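Long-range contacts in hypothetical protein TTHA1785 (Thermus thermophilus, PDB 2EPG), which probably joins RNA ends carrying a 2',3'-cyclic phosphate or 3'-phosphate to 5'-hydroxyl RNA ends, using GTP and manganese, as an RtcB-family RNA ligase: residues G104-C109 with T247-L252; K128-A133 with E317-V322; Y221-Y226 with V476-P481; M30-V35 with N59-P64; G96-G101 with D292-M297. One frame throughout, in Å; residues are numbered along the deposited sequence.

Contact 1: residues G104-C109 with T247-L252; sequences GFDINC and TGSRGL
Asp-106 and Ile-107 offer two oxygens to Ser-249, and this small polar cluster holds Asp-106, a predicted ligand of the first manganese ion in the RtcB fold. Asp-106 OD2 accepts the backbone N-H of Ser-249 at 3.1 Å, through its syn lone pair, on the side of OD1. Ser-249 OG donates to Ile-107 O over 2.7 Å, in the carbonyl plane and on a lone pair, with a C=O...donor angle of 129°. That oxygen also takes a weak, long bond from Ser-249 N. The hydroxyl gets there because chi1 of Ser-249 (51°) tucks OG between its own N and carbonyl carbon.

The other carboxylate oxygen works through water. Asp-106 OD1 receives a hydrogen from a water at 2.7 Å, and the same water accepts from Arg-250 N and, weakly, from Gly-248 N. With a leucine in place of Asp-106, Ser-249 N would probably keep just its weak bond to Ile-107 O, the water would lose the carboxylate that accepts its hydrogen, and the predicted metal site would be short of a ligand.

Further out, the type II turn from Asp-106 to Cys-109 brings the two oxygens against Ser-249 N and OG, while Asn-340 ND2 holds Asp-106 O from strand 332-347. His-215, another predicted ligand of the first manganese ion, lies against the Asp-106 side chain. Arg-308 reaches from helix 288-321 to both Asn-108 O and Thr-247 O. The CA atoms come closest where glycine has no side chain to interpose: Gly-248 CA sits 3.5 Å from Cys-109 CA.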
# COMPACT_ATOMS: atom_id res chain seq x y z
N GLY A 104 -7.11 5.66 6.20
CA GLY A 104 -5.91 6.24 6.78
C GLY A 104 -5.66 7.59 6.12
O GLY A 104 -6.12 7.86 5.00
N PHE A 105 -4.90 8.44 6.80
CA PHE A 105 -4.65 9.76 6.24
C PHE A 105 -3.83 9.78 4.97
O PHE A 105 -4.18 10.50 4.04
CB PHE A 105 -4.08 10.69 7.32
CG PHE A 105 -5.16 11.30 8.19
CD1 PHE A 105 -5.83 10.52 9.14
CD2 PHE A 105 -5.62 12.59 7.95
CE1 PHE A 105 -6.95 11.03 9.82
CE2 PHE A 105 -6.74 13.11 8.62
CZ PHE A 105 -7.41 12.32 9.56
N ASP A 106 -2.78 8.98 4.88
CA ASP A 106 -2.01 8.99 3.65
C ASP A 106 -2.63 8.04 2.62
O ASP A 106 -2.23 6.89 2.48
CB ASP A 106 -0.55 8.64 3.89
CG ASP A 106 0.32 8.93 2.67
OD1 ASP A 106 1.57 8.86 2.78
OD2 ASP A 106 -0.24 9.23 1.59
N ILE A 107 -3.63 8.54 1.90
CA ILE A 107 -4.34 7.78 0.89
C ILE A 107 -3.40 7.29 -0.18
O ILE A 107 -2.63 8.05 -0.78
CB ILE A 107 -5.46 8.62 0.26
CG1 ILE A 107 -6.46 9.00 1.36
CG2 ILE A 107 -6.17 7.82 -0.88
CD1 ILE A 107 -7.54 10.00 0.93
N ASN A 108 -3.47 5.98 -0.40
CA ASN A 108 -2.64 5.27 -1.36
C ASN A 108 -1.16 5.43 -1.10
O ASN A 108 -0.37 5.50 -2.03
CB ASN A 108 -2.93 5.64 -2.81
CG ASN A 108 -2.24 4.68 -3.81
OD1 ASN A 108 -1.61 3.68 -3.41
ND2 ASN A 108 -2.35 4.99 -5.11
N CYS A 109 -0.79 5.53 0.18
CA CYS A 109 0.61 5.52 0.53
C CYS A 109 0.84 4.09 0.02
O CYS A 109 0.02 3.20 0.30
CB CYS A 109 0.80 5.55 2.06
SG CYS A 109 2.48 5.11 2.62
N THR A 247 6.05 5.72 -0.91
CA THR A 247 5.49 7.05 -0.75
C THR A 247 4.02 7.05 -1.17
O THR A 247 3.51 6.07 -1.74
CB THR A 247 6.29 8.10 -1.56
OG1 THR A 247 5.78 9.40 -1.24
CG2 THR A 247 6.14 7.86 -3.07
N GLY A 248 3.33 8.16 -0.88
CA GLY A 248 1.92 8.25 -1.19
C GLY A 248 1.39 9.50 -1.86
O GLY A 248 2.01 10.03 -2.79
N SER A 249 0.22 9.96 -1.42
CA SER A 249 -0.42 11.14 -2.00
C SER A 249 0.09 12.44 -1.37
O SER A 249 -0.42 13.53 -1.67
CB SER A 249 -1.95 11.04 -1.90
OG SER A 249 -2.37 10.74 -0.58
N ARG A 250 1.09 12.32 -0.52
CA ARG A 250 1.70 13.47 0.12
C ARG A 250 0.69 14.35 0.89
O ARG A 250 -0.14 13.84 1.63
CB ARG A 250 2.44 14.26 -0.95
CG ARG A 250 3.42 13.39 -1.72
CD ARG A 250 4.72 13.10 -0.96
NE ARG A 250 5.67 14.22 -1.07
CZ ARG A 250 5.84 15.17 -0.15
NH1 ARG A 250 6.71 16.15 -0.37
NH2 ARG A 250 5.16 15.12 0.99
N GLY A 251 0.76 15.67 0.73
CA GLY A 251 -0.17 16.50 1.47
C GLY A 251 -1.61 16.47 0.99
O GLY A 251 -2.55 16.73 1.75
N LEU A 252 -1.79 16.15 -0.29
CA LEU A 252 -3.11 16.11 -0.90
C LEU A 252 -4.02 15.05 -0.26
O LEU A 252 -5.17 15.34 0.11
CB LEU A 252 -2.93 15.88 -2.39
CG LEU A 252 -4.03 16.18 -3.39
CD1 LEU A 252 -3.41 16.44 -4.75
CD2 LEU A 252 -5.01 15.04 -3.44
O HOH W 1 2.84 10.25 0.88

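Contact 2: residues K128-A133 with E317-V322; sequences KELADA and EAFEKV
Leu-130 lays its two methyl groups on the ring of Phe-319, the side chains running at a slant to one another. Its CD1 sits over one ring face, 4.0 Å from the centroid of the Phe-319 ring and 22° off the normal, a CH-pi contact displaced toward the CD2-CE2 side. The second methyl, Leu-130 CD2, lies over the same face above the CZ rim, 3.8 Å from Phe-319 CZ. The leucine CG stands opposite its backbone N (chi1 -179°), sending the branch across to the other helix, while the CB of Phe-319 starts away from helix 127-137 and only the ring swings back to meet it.

Val-322 approaches quite differently. Its CB points toward the partner helix, and one branch meets the backbone there: Val-322 CG1 lies 3.3 Å from Glu-129 O. Beside it Glu-129 CB touches that same methyl, but the rest of the glutamate bends outward, so its carboxylate takes no part. Ala-133 CB also touches Val-322 CG1, at 3.8 Å, and faces Ala-318, the two CB atoms 4.0 Å apart. No hydrogen bond crosses between the segments. Leu-123 of helix 120-123 touches both Leu-130 and Phe-319, and Ile-483 of strand 474-486 also touches Leu-130.

With axes 8.7 Å apart and N-to-C directions at 138°, this is a close, roughly antiparallel helix pair, consistent with the alanines, Ala-133 and Ala-318, where the CA atoms come near. It joins the C-terminal end of the long helix 288-321 to helix 127-137 as an apolar layer beside strand 474-486.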
# COMPACT_ATOMS: atom_id res chain seq x y z
N LYS A 128 28.43 4.81 -4.98
CA LYS A 128 28.50 6.20 -4.56
C LYS A 128 27.90 7.11 -5.64
O LYS A 128 27.05 7.93 -5.34
CB LYS A 128 29.96 6.58 -4.28
CG LYS A 128 30.15 7.86 -3.49
CD LYS A 128 30.21 9.09 -4.40
CE LYS A 128 30.69 10.32 -3.62
NZ LYS A 128 31.96 10.00 -2.90
N GLU A 129 28.34 6.94 -6.88
CA GLU A 129 27.82 7.75 -7.98
C GLU A 129 26.28 7.70 -8.04
O GLU A 129 25.63 8.72 -8.21
CB GLU A 129 28.37 7.26 -9.32
CG GLU A 129 29.88 7.40 -9.51
CD GLU A 129 30.66 6.53 -8.55
OE1 GLU A 129 30.24 5.37 -8.32
OE2 GLU A 129 31.70 6.99 -8.04
N LEU A 130 25.72 6.50 -7.90
CA LEU A 130 24.27 6.31 -7.96
C LEU A 130 23.57 7.00 -6.79
O LEU A 130 22.59 7.71 -6.99
CB LEU A 130 23.94 4.81 -7.99
CG LEU A 130 22.47 4.42 -8.08
CD1 LEU A 130 21.84 5.02 -9.34
CD2 LEU A 130 22.35 2.89 -8.10
N ALA A 131 24.08 6.80 -5.58
CA ALA A 131 23.48 7.42 -4.42
C ALA A 131 23.38 8.93 -4.67
O ALA A 131 22.31 9.53 -4.50
CB ALA A 131 24.32 7.13 -3.17
N ASP A 132 24.49 9.54 -5.09
CA ASP A 132 24.53 10.97 -5.36
C ASP A 132 23.57 11.37 -6.48
O ASP A 132 22.92 12.41 -6.41
CB ASP A 132 25.95 11.40 -5.77
CG ASP A 132 26.95 11.22 -4.65
OD1 ASP A 132 28.15 11.16 -4.96
OD2 ASP A 132 26.55 11.15 -3.47
N ALA A 133 23.49 10.55 -7.52
CA ALA A 133 22.59 10.86 -8.62
C ALA A 133 21.13 10.75 -8.17
O ALA A 133 20.30 11.55 -8.58
CB ALA A 133 22.87 9.93 -9.80
N GLU A 317 16.56 7.81 -14.70
CA GLU A 317 17.48 8.88 -15.09
C GLU A 317 18.75 8.86 -14.25
O GLU A 317 19.83 9.18 -14.74
CB GLU A 317 16.82 10.26 -14.97
CG GLU A 317 15.60 10.44 -15.87
CD GLU A 317 15.02 11.85 -15.81
OE1 GLU A 317 15.06 12.46 -14.71
OE2 GLU A 317 14.52 12.34 -16.85
N ALA A 318 18.62 8.48 -12.99
CA ALA A 318 19.79 8.42 -12.14
C ALA A 318 20.72 7.27 -12.55
O ALA A 318 21.93 7.44 -12.56
CB ALA A 318 19.37 8.28 -10.68
N PHE A 319 20.16 6.11 -12.89
CA PHE A 319 21.02 4.99 -13.28
C PHE A 319 21.78 5.36 -14.55
O PHE A 319 22.99 5.14 -14.64
CB PHE A 319 20.20 3.72 -13.52
CG PHE A 319 19.92 2.92 -12.27
CD1 PHE A 319 20.50 1.67 -12.09
CD2 PHE A 319 19.08 3.42 -11.27
CE1 PHE A 319 20.24 0.91 -10.93
CE2 PHE A 319 18.82 2.67 -10.11
CZ PHE A 319 19.40 1.41 -9.94
N GLU A 320 21.07 5.93 -15.51
CA GLU A 320 21.68 6.33 -16.76
C GLU A 320 22.75 7.42 -16.58
O GLU A 320 23.79 7.39 -17.21
CB GLU A 320 20.58 6.80 -17.72
CG GLU A 320 19.73 5.67 -18.24
CD GLU A 320 18.36 6.12 -18.69
OE1 GLU A 320 18.17 7.33 -18.89
OE2 GLU A 320 17.48 5.24 -18.85
N LYS A 321 22.48 8.38 -15.69
CA LYS A 321 23.42 9.46 -15.42
C LYS A 321 24.78 8.91 -14.96
O LYS A 321 25.82 9.49 -15.26
CB LYS A 321 22.83 10.40 -14.36
CG LYS A 321 23.41 11.81 -14.34
CD LYS A 321 24.79 11.83 -13.73
CE LYS A 321 25.37 13.24 -13.70
NZ LYS A 321 26.77 13.24 -13.18
N VAL A 322 24.78 7.79 -14.25
CA VAL A 322 26.03 7.22 -13.77
C VAL A 322 26.63 6.15 -14.68
O VAL A 322 27.56 5.45 -14.28
CB VAL A 322 25.90 6.62 -12.36
CG1 VAL A 322 25.53 7.73 -11.37
CG2 VAL A 322 24.85 5.52 -12.36

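Contact 3: residues Y221-Y226 with V476-P481; sequences YVDEVY and VARLRP
Tyr-226 N gives its hydrogen to Val-476 O at 2.8 Å, the shortest bond between these antiparallel strands, although it arrives from above the carbonyl plane. Further along, Tyr-221 and Arg-480 exchange a reciprocal pair of backbone bonds, and Asp-223 N and Arg-478 N continue the pairing through Arg-478 O and Glu-224 O. A beta bulge between Val-222 and Glu-224 shifts the register by one residue.

The bulge brings Asp-223 beside Arg-478. The guanidinium grips it side-on, Arg-478 NE to Asp-223 OD2 at 3.0 Å and Arg-478 NH1 to Asp-223 OD1 at 3.1 Å, with the two planes 53° apart; Tyr-390 adds a cation-pi contact. Above one guanidinium face stands Glu-224 OE1, a long ionic contact at 3.7 Å from Arg-478 NH1; this oxygen spends its anti lone pair on Tyr-226 OH at 2.8 Å. Arg-480 CB lies over the ring of Tyr-221, whose OH follows the arginine chain to CD.

On the sheet face opposite Tyr-221, Glu-224, Arg-478 and Arg-480, Val-222 CG2 meets Leu-479 CD1 at 3.9 Å. Helix 228-234 packs on Val-225 and Val-476, and strand 474-486 here runs between strands 216-225 and 391-395.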
# COMPACT_ATOMS: atom_id res chain seq x y z
N TYR A 221 19.22 -5.55 -3.36
CA TYR A 221 19.54 -6.71 -4.17
C TYR A 221 18.77 -7.88 -3.57
O TYR A 221 18.47 -7.90 -2.38
CB TYR A 221 21.06 -6.99 -4.22
CG TYR A 221 21.72 -7.39 -2.91
CD1 TYR A 221 22.23 -6.44 -2.03
CD2 TYR A 221 21.84 -8.74 -2.57
CE1 TYR A 221 22.86 -6.81 -0.85
CE2 TYR A 221 22.47 -9.13 -1.40
CZ TYR A 221 22.98 -8.16 -0.54
OH TYR A 221 23.59 -8.55 0.62
N VAL A 222 18.38 -8.82 -4.42
CA VAL A 222 17.64 -9.98 -3.97
C VAL A 222 18.67 -10.88 -3.27
O VAL A 222 19.64 -11.29 -3.90
CB VAL A 222 17.03 -10.73 -5.17
CG1 VAL A 222 16.31 -11.98 -4.71
CG2 VAL A 222 16.07 -9.80 -5.92
N ASP A 223 18.51 -11.16 -1.98
CA ASP A 223 19.49 -12.02 -1.33
C ASP A 223 18.98 -13.44 -1.06
O ASP A 223 19.74 -14.31 -0.64
CB ASP A 223 20.04 -11.38 -0.04
CG ASP A 223 19.20 -11.66 1.18
OD1 ASP A 223 19.72 -11.49 2.31
OD2 ASP A 223 18.03 -12.04 1.03
N GLU A 224 17.69 -13.67 -1.32
CA GLU A 224 17.13 -14.99 -1.11
C GLU A 224 15.89 -15.21 -1.96
O GLU A 224 15.06 -14.31 -2.12
CB GLU A 224 16.80 -15.17 0.38
CG GLU A 224 16.82 -16.62 0.85
CD GLU A 224 17.24 -16.75 2.31
OE1 GLU A 224 16.43 -16.41 3.21
OE2 GLU A 224 18.39 -17.19 2.56
N VAL A 225 15.78 -16.40 -2.54
CA VAL A 225 14.62 -16.74 -3.35
C VAL A 225 13.96 -17.97 -2.72
O VAL A 225 14.61 -18.99 -2.53
CB VAL A 225 15.03 -17.06 -4.81
CG1 VAL A 225 13.85 -17.65 -5.56
CG2 VAL A 225 15.52 -15.78 -5.50
N TYR A 226 12.68 -17.84 -2.40
CA TYR A 226 11.92 -18.91 -1.75
C TYR A 226 11.03 -19.73 -2.67
O TYR A 226 10.83 -20.92 -2.45
CB TYR A 226 11.05 -18.33 -0.63
CG TYR A 226 11.81 -17.49 0.34
CD1 TYR A 226 11.66 -16.10 0.36
CD2 TYR A 226 12.72 -18.06 1.23
CE1 TYR A 226 12.39 -15.30 1.22
CE2 TYR A 226 13.45 -17.27 2.10
CZ TYR A 226 13.29 -15.90 2.09
OH TYR A 226 14.02 -15.11 2.95
N VAL A 476 8.14 -15.25 -1.76
CA VAL A 476 8.79 -15.38 -3.05
C VAL A 476 10.25 -14.98 -2.94
O VAL A 476 11.13 -15.73 -3.38
CB VAL A 476 8.11 -14.51 -4.12
CG1 VAL A 476 8.85 -14.67 -5.45
CG2 VAL A 476 6.64 -14.92 -4.24
N ALA A 477 10.53 -13.81 -2.37
CA ALA A 477 11.93 -13.38 -2.24
C ALA A 477 12.14 -12.38 -1.13
O ALA A 477 11.18 -11.82 -0.60
CB ALA A 477 12.44 -12.81 -3.57
N ARG A 478 13.41 -12.18 -0.79
CA ARG A 478 13.79 -11.22 0.23
C ARG A 478 14.79 -10.28 -0.40
O ARG A 478 15.63 -10.70 -1.19
CB ARG A 478 14.42 -11.89 1.46
CG ARG A 478 14.70 -10.89 2.56
CD ARG A 478 15.20 -11.56 3.84
NE ARG A 478 16.55 -12.11 3.68
CZ ARG A 478 17.09 -12.97 4.52
NH1 ARG A 478 18.32 -13.42 4.32
NH2 ARG A 478 16.40 -13.40 5.57
N LEU A 479 14.68 -9.00 -0.04
CA LEU A 479 15.50 -7.93 -0.57
C LEU A 479 16.30 -7.24 0.53
O LEU A 479 15.75 -6.87 1.57
CB LEU A 479 14.59 -6.89 -1.25
CG LEU A 479 13.86 -7.12 -2.58
CD1 LEU A 479 13.87 -8.57 -2.99
CD2 LEU A 479 12.45 -6.56 -2.48
N ARG A 480 17.60 -7.03 0.29
CA ARG A 480 18.45 -6.36 1.26
C ARG A 480 18.85 -4.99 0.69
O ARG A 480 19.26 -4.88 -0.47
CB ARG A 480 19.69 -7.22 1.54
CG ARG A 480 20.56 -6.69 2.66
CD ARG A 480 21.49 -7.76 3.21
NE ARG A 480 22.19 -7.26 4.39
CZ ARG A 480 23.12 -6.31 4.35
NH1 ARG A 480 23.69 -5.89 5.47
NH2 ARG A 480 23.50 -5.79 3.18
N PRO A 481 18.73 -3.92 1.49
CA PRO A 481 19.08 -2.57 1.03
C PRO A 481 20.57 -2.28 0.94
O PRO A 481 21.36 -2.80 1.72
CB PRO A 481 18.40 -1.68 2.07
CG PRO A 481 18.52 -2.48 3.32
CD PRO A 481 18.20 -3.90 2.87

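Contact 4: residues M30-V35 with N59-P64; sequences MRVDAV and NVATLP
Arg-31 makes both hydrogen bonds of this contact, and each goes to a main-chain oxygen. Its backbone N reaches Ala-61 O at 2.8 Å and nearly straight, with 171° at the hydrogen. Its side chain then stretches out, extended from CG to NE, and NE donates to Thr-62 O, also at 2.8 Å. The oxygen lies in the guanidinium plane, yet the N-H comes down on the carbonyl from above, 52° out of the carbonyl plane. The type I turn from Val-60 to Leu-63 presents these two consecutive carbonyls.

Van der Waals packing surrounds the bonds. The guanidinium lays one face obliquely on Pro-64, whose CA stands 3.7 Å above it, offset toward the rim, and Arg-31 CD passes 3.2 Å from Leu-63 O. At the other end Ala-61 CB packs against Met-30 and Val-32: Met-30, a selenomethionine bent at chi3 (75°), curls its CE round to 3.8 Å from Ala-61 CB, and Val-32 CG2 lies a little farther off.

Strand 34-37 follows directly, with Asp-33 tied to Arg-23 by a salt bridge. Because the acceptors are main-chain oxygens, the grip depends on the shape of the turn more than on its side chains, and the arginine's positive charge is probably eased by carbonyl dipoles instead of a carboxylate from the 59-64 segment.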
# COMPACT_ATOMS: atom_id res chain seq x y z
N MSE A 30 -21.36 -5.72 17.92
CA MSE A 30 -20.80 -6.28 16.70
C MSE A 30 -21.89 -6.87 15.82
O MSE A 30 -22.76 -7.61 16.29
CB MSE A 30 -19.77 -7.35 17.04
CG MSE A 30 -18.53 -6.78 17.68
SE MSE A 30 -17.38 -8.17 18.33
CE MSE A 30 -16.65 -8.78 16.63
N ARG A 31 -21.85 -6.52 14.54
CA ARG A 31 -22.83 -7.01 13.59
C ARG A 31 -22.38 -8.32 12.97
O ARG A 31 -23.19 -9.11 12.49
CB ARG A 31 -23.07 -5.97 12.49
CG ARG A 31 -23.69 -4.67 13.01
CD ARG A 31 -23.74 -3.60 11.94
NE ARG A 31 -24.28 -2.34 12.43
CZ ARG A 31 -25.53 -1.93 12.23
NH1 ARG A 31 -25.94 -0.77 12.71
NH2 ARG A 31 -26.38 -2.69 11.55
N VAL A 32 -21.07 -8.55 12.99
CA VAL A 32 -20.47 -9.75 12.42
C VAL A 32 -19.28 -10.15 13.27
O VAL A 32 -18.87 -9.41 14.17
CB VAL A 32 -19.95 -9.50 10.97
CG1 VAL A 32 -21.08 -9.11 10.04
CG2 VAL A 32 -18.90 -8.38 11.00
N ASP A 33 -18.75 -11.33 12.99
CA ASP A 33 -17.56 -11.83 13.65
C ASP A 33 -16.37 -11.01 13.11
O ASP A 33 -16.47 -10.37 12.06
CB ASP A 33 -17.26 -13.29 13.26
CG ASP A 33 -18.26 -14.29 13.83
OD1 ASP A 33 -18.99 -13.95 14.78
OD2 ASP A 33 -18.29 -15.43 13.31
N ALA A 34 -15.26 -11.05 13.83
CA ALA A 34 -14.04 -10.43 13.37
C ALA A 34 -13.05 -11.61 13.29
O ALA A 34 -13.19 -12.59 14.03
CB ALA A 34 -13.55 -9.41 14.38
N VAL A 35 -12.09 -11.53 12.39
CA VAL A 35 -11.08 -12.58 12.29
C VAL A 35 -9.73 -11.91 12.14
O VAL A 35 -9.60 -10.94 11.39
CB VAL A 35 -11.34 -13.49 11.05
CG1 VAL A 35 -10.08 -14.28 10.72
CG2 VAL A 35 -12.50 -14.44 11.32
N ASN A 59 -14.76 -2.67 17.14
CA ASN A 59 -15.56 -1.46 16.89
C ASN A 59 -15.91 -1.40 15.40
O ASN A 59 -17.03 -1.03 15.03
CB ASN A 59 -14.77 -0.21 17.28
CG ASN A 59 -14.47 -0.13 18.77
OD1 ASN A 59 -13.58 0.60 19.18
ND2 ASN A 59 -15.22 -0.86 19.58
N VAL A 60 -14.95 -1.74 14.55
CA VAL A 60 -15.16 -1.73 13.11
C VAL A 60 -16.37 -2.61 12.80
O VAL A 60 -17.23 -2.23 12.00
CB VAL A 60 -13.91 -2.27 12.38
CG1 VAL A 60 -14.21 -2.46 10.88
CG2 VAL A 60 -12.74 -1.30 12.58
N ALA A 61 -16.44 -3.76 13.45
CA ALA A 61 -17.53 -4.72 13.26
C ALA A 61 -18.92 -4.20 13.67
O ALA A 61 -19.92 -4.88 13.42
CB ALA A 61 -17.22 -6.02 14.02
N THR A 62 -18.98 -3.03 14.31
CA THR A 62 -20.27 -2.46 14.71
C THR A 62 -20.87 -1.59 13.59
O THR A 62 -22.03 -1.20 13.65
CB THR A 62 -20.15 -1.54 15.95
OG1 THR A 62 -19.36 -0.39 15.61
CG2 THR A 62 -19.50 -2.27 17.12
N LEU A 63 -20.07 -1.28 12.56
CA LEU A 63 -20.54 -0.43 11.46
C LEU A 63 -21.55 -1.06 10.50
O LEU A 63 -21.47 -2.25 10.18
CB LEU A 63 -19.32 0.10 10.69
CG LEU A 63 -18.46 0.99 11.59
CD1 LEU A 63 -17.18 1.41 10.89
CD2 LEU A 63 -19.26 2.21 11.99
N PRO A 64 -22.54 -0.27 10.04
CA PRO A 64 -23.61 -0.70 9.13
C PRO A 64 -23.15 -1.29 7.80
O PRO A 64 -22.24 -0.77 7.16
CB PRO A 64 -24.43 0.58 8.91
CG PRO A 64 -24.08 1.44 10.08
CD PRO A 64 -22.61 1.18 10.25

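Contact 5: residues G96-G101 with D292-M297; sequences GVVSPG and DYLQAM
Tyr-293 is held between Pro-100 and its own helix, and its ring is the tightly packed part of this contact. Pro-100 CG sits almost exactly over the ring centre, 3.9 Å from the centroid and 8° off the normal, a clean CH-pi contact. The opposite face is covered by Met-297 CB, one helical turn on and nearer the rim. Val-98 comes in at the edge: CG2, in the plane of the ring, lies 3.6 Å from Tyr-293 CD2. In the tyrosine a chi1 of 167° swings CG away from the backbone N, and this sends the ring out from the helix into the notch between valine and proline.

Packing thins away from the ring. The same methyl, Val-98 CG2, meets Leu-294 CD2 at 3.9 Å, but Met-297 CE, on a selenomethionine, is only a marginal neighbour at 4.4 Å. The phenol end adds a polar link through water. Tyr-293 OH and a water lie 2.6 Å apart, and that water gives a long bond of 3.3 Å to Pro-100 O. No direct hydrogen bond crosses between the segments; this water links them. Were Tyr-293 replaced by alanine, the face under Pro-100 CG would probably be left unfilled and the water would lose its phenol partner.

Tyr-260 and Val-261 of helix 250-265 line the neighbouring side, touching Tyr-293 and Pro-100 respectively. The arrangement is plain core packing of the RtcB fold: an aromatic ring, covered on one face by proline, seats the early part of helix 288-321 on the short strand 97-98, itself paired antiparallel with strand 283-284.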
# COMPACT_ATOMS: atom_id res chain seq x y z
N GLY A 96 -24.23 -0.15 3.44
CA GLY A 96 -22.85 -0.03 3.87
C GLY A 96 -22.32 1.39 3.93
O GLY A 96 -22.82 2.29 3.25
N VAL A 97 -21.28 1.59 4.73
CA VAL A 97 -20.69 2.91 4.89
C VAL A 97 -19.25 2.96 4.40
O VAL A 97 -18.63 1.93 4.14
CB VAL A 97 -20.71 3.34 6.37
CG1 VAL A 97 -22.14 3.54 6.85
CG2 VAL A 97 -19.99 2.29 7.25
N VAL A 98 -18.73 4.17 4.26
CA VAL A 98 -17.34 4.38 3.87
C VAL A 98 -16.75 5.27 4.96
O VAL A 98 -17.37 6.27 5.36
CB VAL A 98 -17.18 5.08 2.48
CG1 VAL A 98 -17.96 6.39 2.42
CG2 VAL A 98 -15.67 5.37 2.23
N SER A 99 -15.57 4.90 5.46
CA SER A 99 -14.94 5.67 6.53
C SER A 99 -13.51 6.09 6.25
O SER A 99 -12.63 5.25 6.05
CB SER A 99 -14.94 4.87 7.82
OG SER A 99 -14.17 5.55 8.78
N PRO A 100 -13.24 7.41 6.24
CA PRO A 100 -11.89 7.91 5.98
C PRO A 100 -10.88 7.28 6.93
O PRO A 100 -9.73 7.02 6.57
CB PRO A 100 -12.02 9.42 6.20
CG PRO A 100 -13.44 9.70 5.82
CD PRO A 100 -14.19 8.53 6.44
N GLY A 101 -11.32 7.03 8.16
CA GLY A 101 -10.43 6.42 9.14
C GLY A 101 -10.10 4.99 8.77
O GLY A 101 -9.13 4.41 9.28
N ASP A 292 -18.93 11.71 -2.40
CA ASP A 292 -17.93 12.74 -2.62
C ASP A 292 -16.55 12.33 -2.12
O ASP A 292 -15.55 12.53 -2.80
CB ASP A 292 -18.34 14.05 -1.96
CG ASP A 292 -19.44 14.78 -2.73
OD1 ASP A 292 -19.90 15.82 -2.23
OD2 ASP A 292 -19.83 14.34 -3.82
N TYR A 293 -16.51 11.76 -0.92
CA TYR A 293 -15.24 11.32 -0.34
C TYR A 293 -14.61 10.25 -1.22
O TYR A 293 -13.39 10.27 -1.47
CB TYR A 293 -15.43 10.75 1.07
CG TYR A 293 -14.19 10.00 1.57
CD1 TYR A 293 -12.99 10.69 1.82
CD2 TYR A 293 -14.20 8.61 1.72
CE1 TYR A 293 -11.84 10.01 2.19
CE2 TYR A 293 -13.04 7.92 2.09
CZ TYR A 293 -11.86 8.63 2.32
OH TYR A 293 -10.69 7.95 2.67
N LEU A 294 -15.43 9.32 -1.69
CA LEU A 294 -14.92 8.24 -2.53
C LEU A 294 -14.31 8.82 -3.80
O LEU A 294 -13.26 8.37 -4.24
CB LEU A 294 -16.03 7.24 -2.87
CG LEU A 294 -16.31 6.21 -1.75
CD1 LEU A 294 -17.61 5.45 -2.04
CD2 LEU A 294 -15.14 5.25 -1.65
N GLN A 295 -14.96 9.84 -4.37
CA GLN A 295 -14.44 10.46 -5.58
C GLN A 295 -13.15 11.23 -5.32
O GLN A 295 -12.25 11.22 -6.15
CB GLN A 295 -15.48 11.39 -6.20
CG GLN A 295 -16.60 10.66 -6.88
CD GLN A 295 -17.79 11.57 -7.14
OE1 GLN A 295 -17.63 12.74 -7.51
NE2 GLN A 295 -18.99 11.04 -6.96
N ALA A 296 -13.08 11.90 -4.18
CA ALA A 296 -11.89 12.67 -3.81
C ALA A 296 -10.74 11.74 -3.38
O ALA A 296 -9.56 12.01 -3.61
CB ALA A 296 -12.24 13.63 -2.66
N MSE A 297 -11.11 10.64 -2.74
CA MSE A 297 -10.12 9.66 -2.29
C MSE A 297 -9.48 9.02 -3.53
O MSE A 297 -8.28 8.82 -3.58
CB MSE A 297 -10.80 8.59 -1.42
CG MSE A 297 -9.86 7.59 -0.81
SE MSE A 297 -10.51 5.80 -1.22
CE MSE A 297 -11.83 5.64 0.16
O HOH W 2 -8.82 8.96 4.11

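From the N terminus, contact 4 comes first: it closes a short loop holding helix 40-48 and most of helix 52-60 and finishes before the others begin. Contact 5 then opens at strand 97-98 and closes on helix 288-321, with contact 1 nested inside its loop. Contact 2, opening at helix 127-137 and closing at the far end of that long helix, crosses both. Contact 3 joins residues 221-226 to the C-terminal strand and crosses contacts 1, 2 and 5. Contacts 4 and 5 meet through Leu-63 and Val-97, and contact 5 meets contact 1 where Met-297 and Tyr-293 touch Ile-107. Helix 288-321 thus spans contacts 5 and 2, whose centres lie about 40 Å apart.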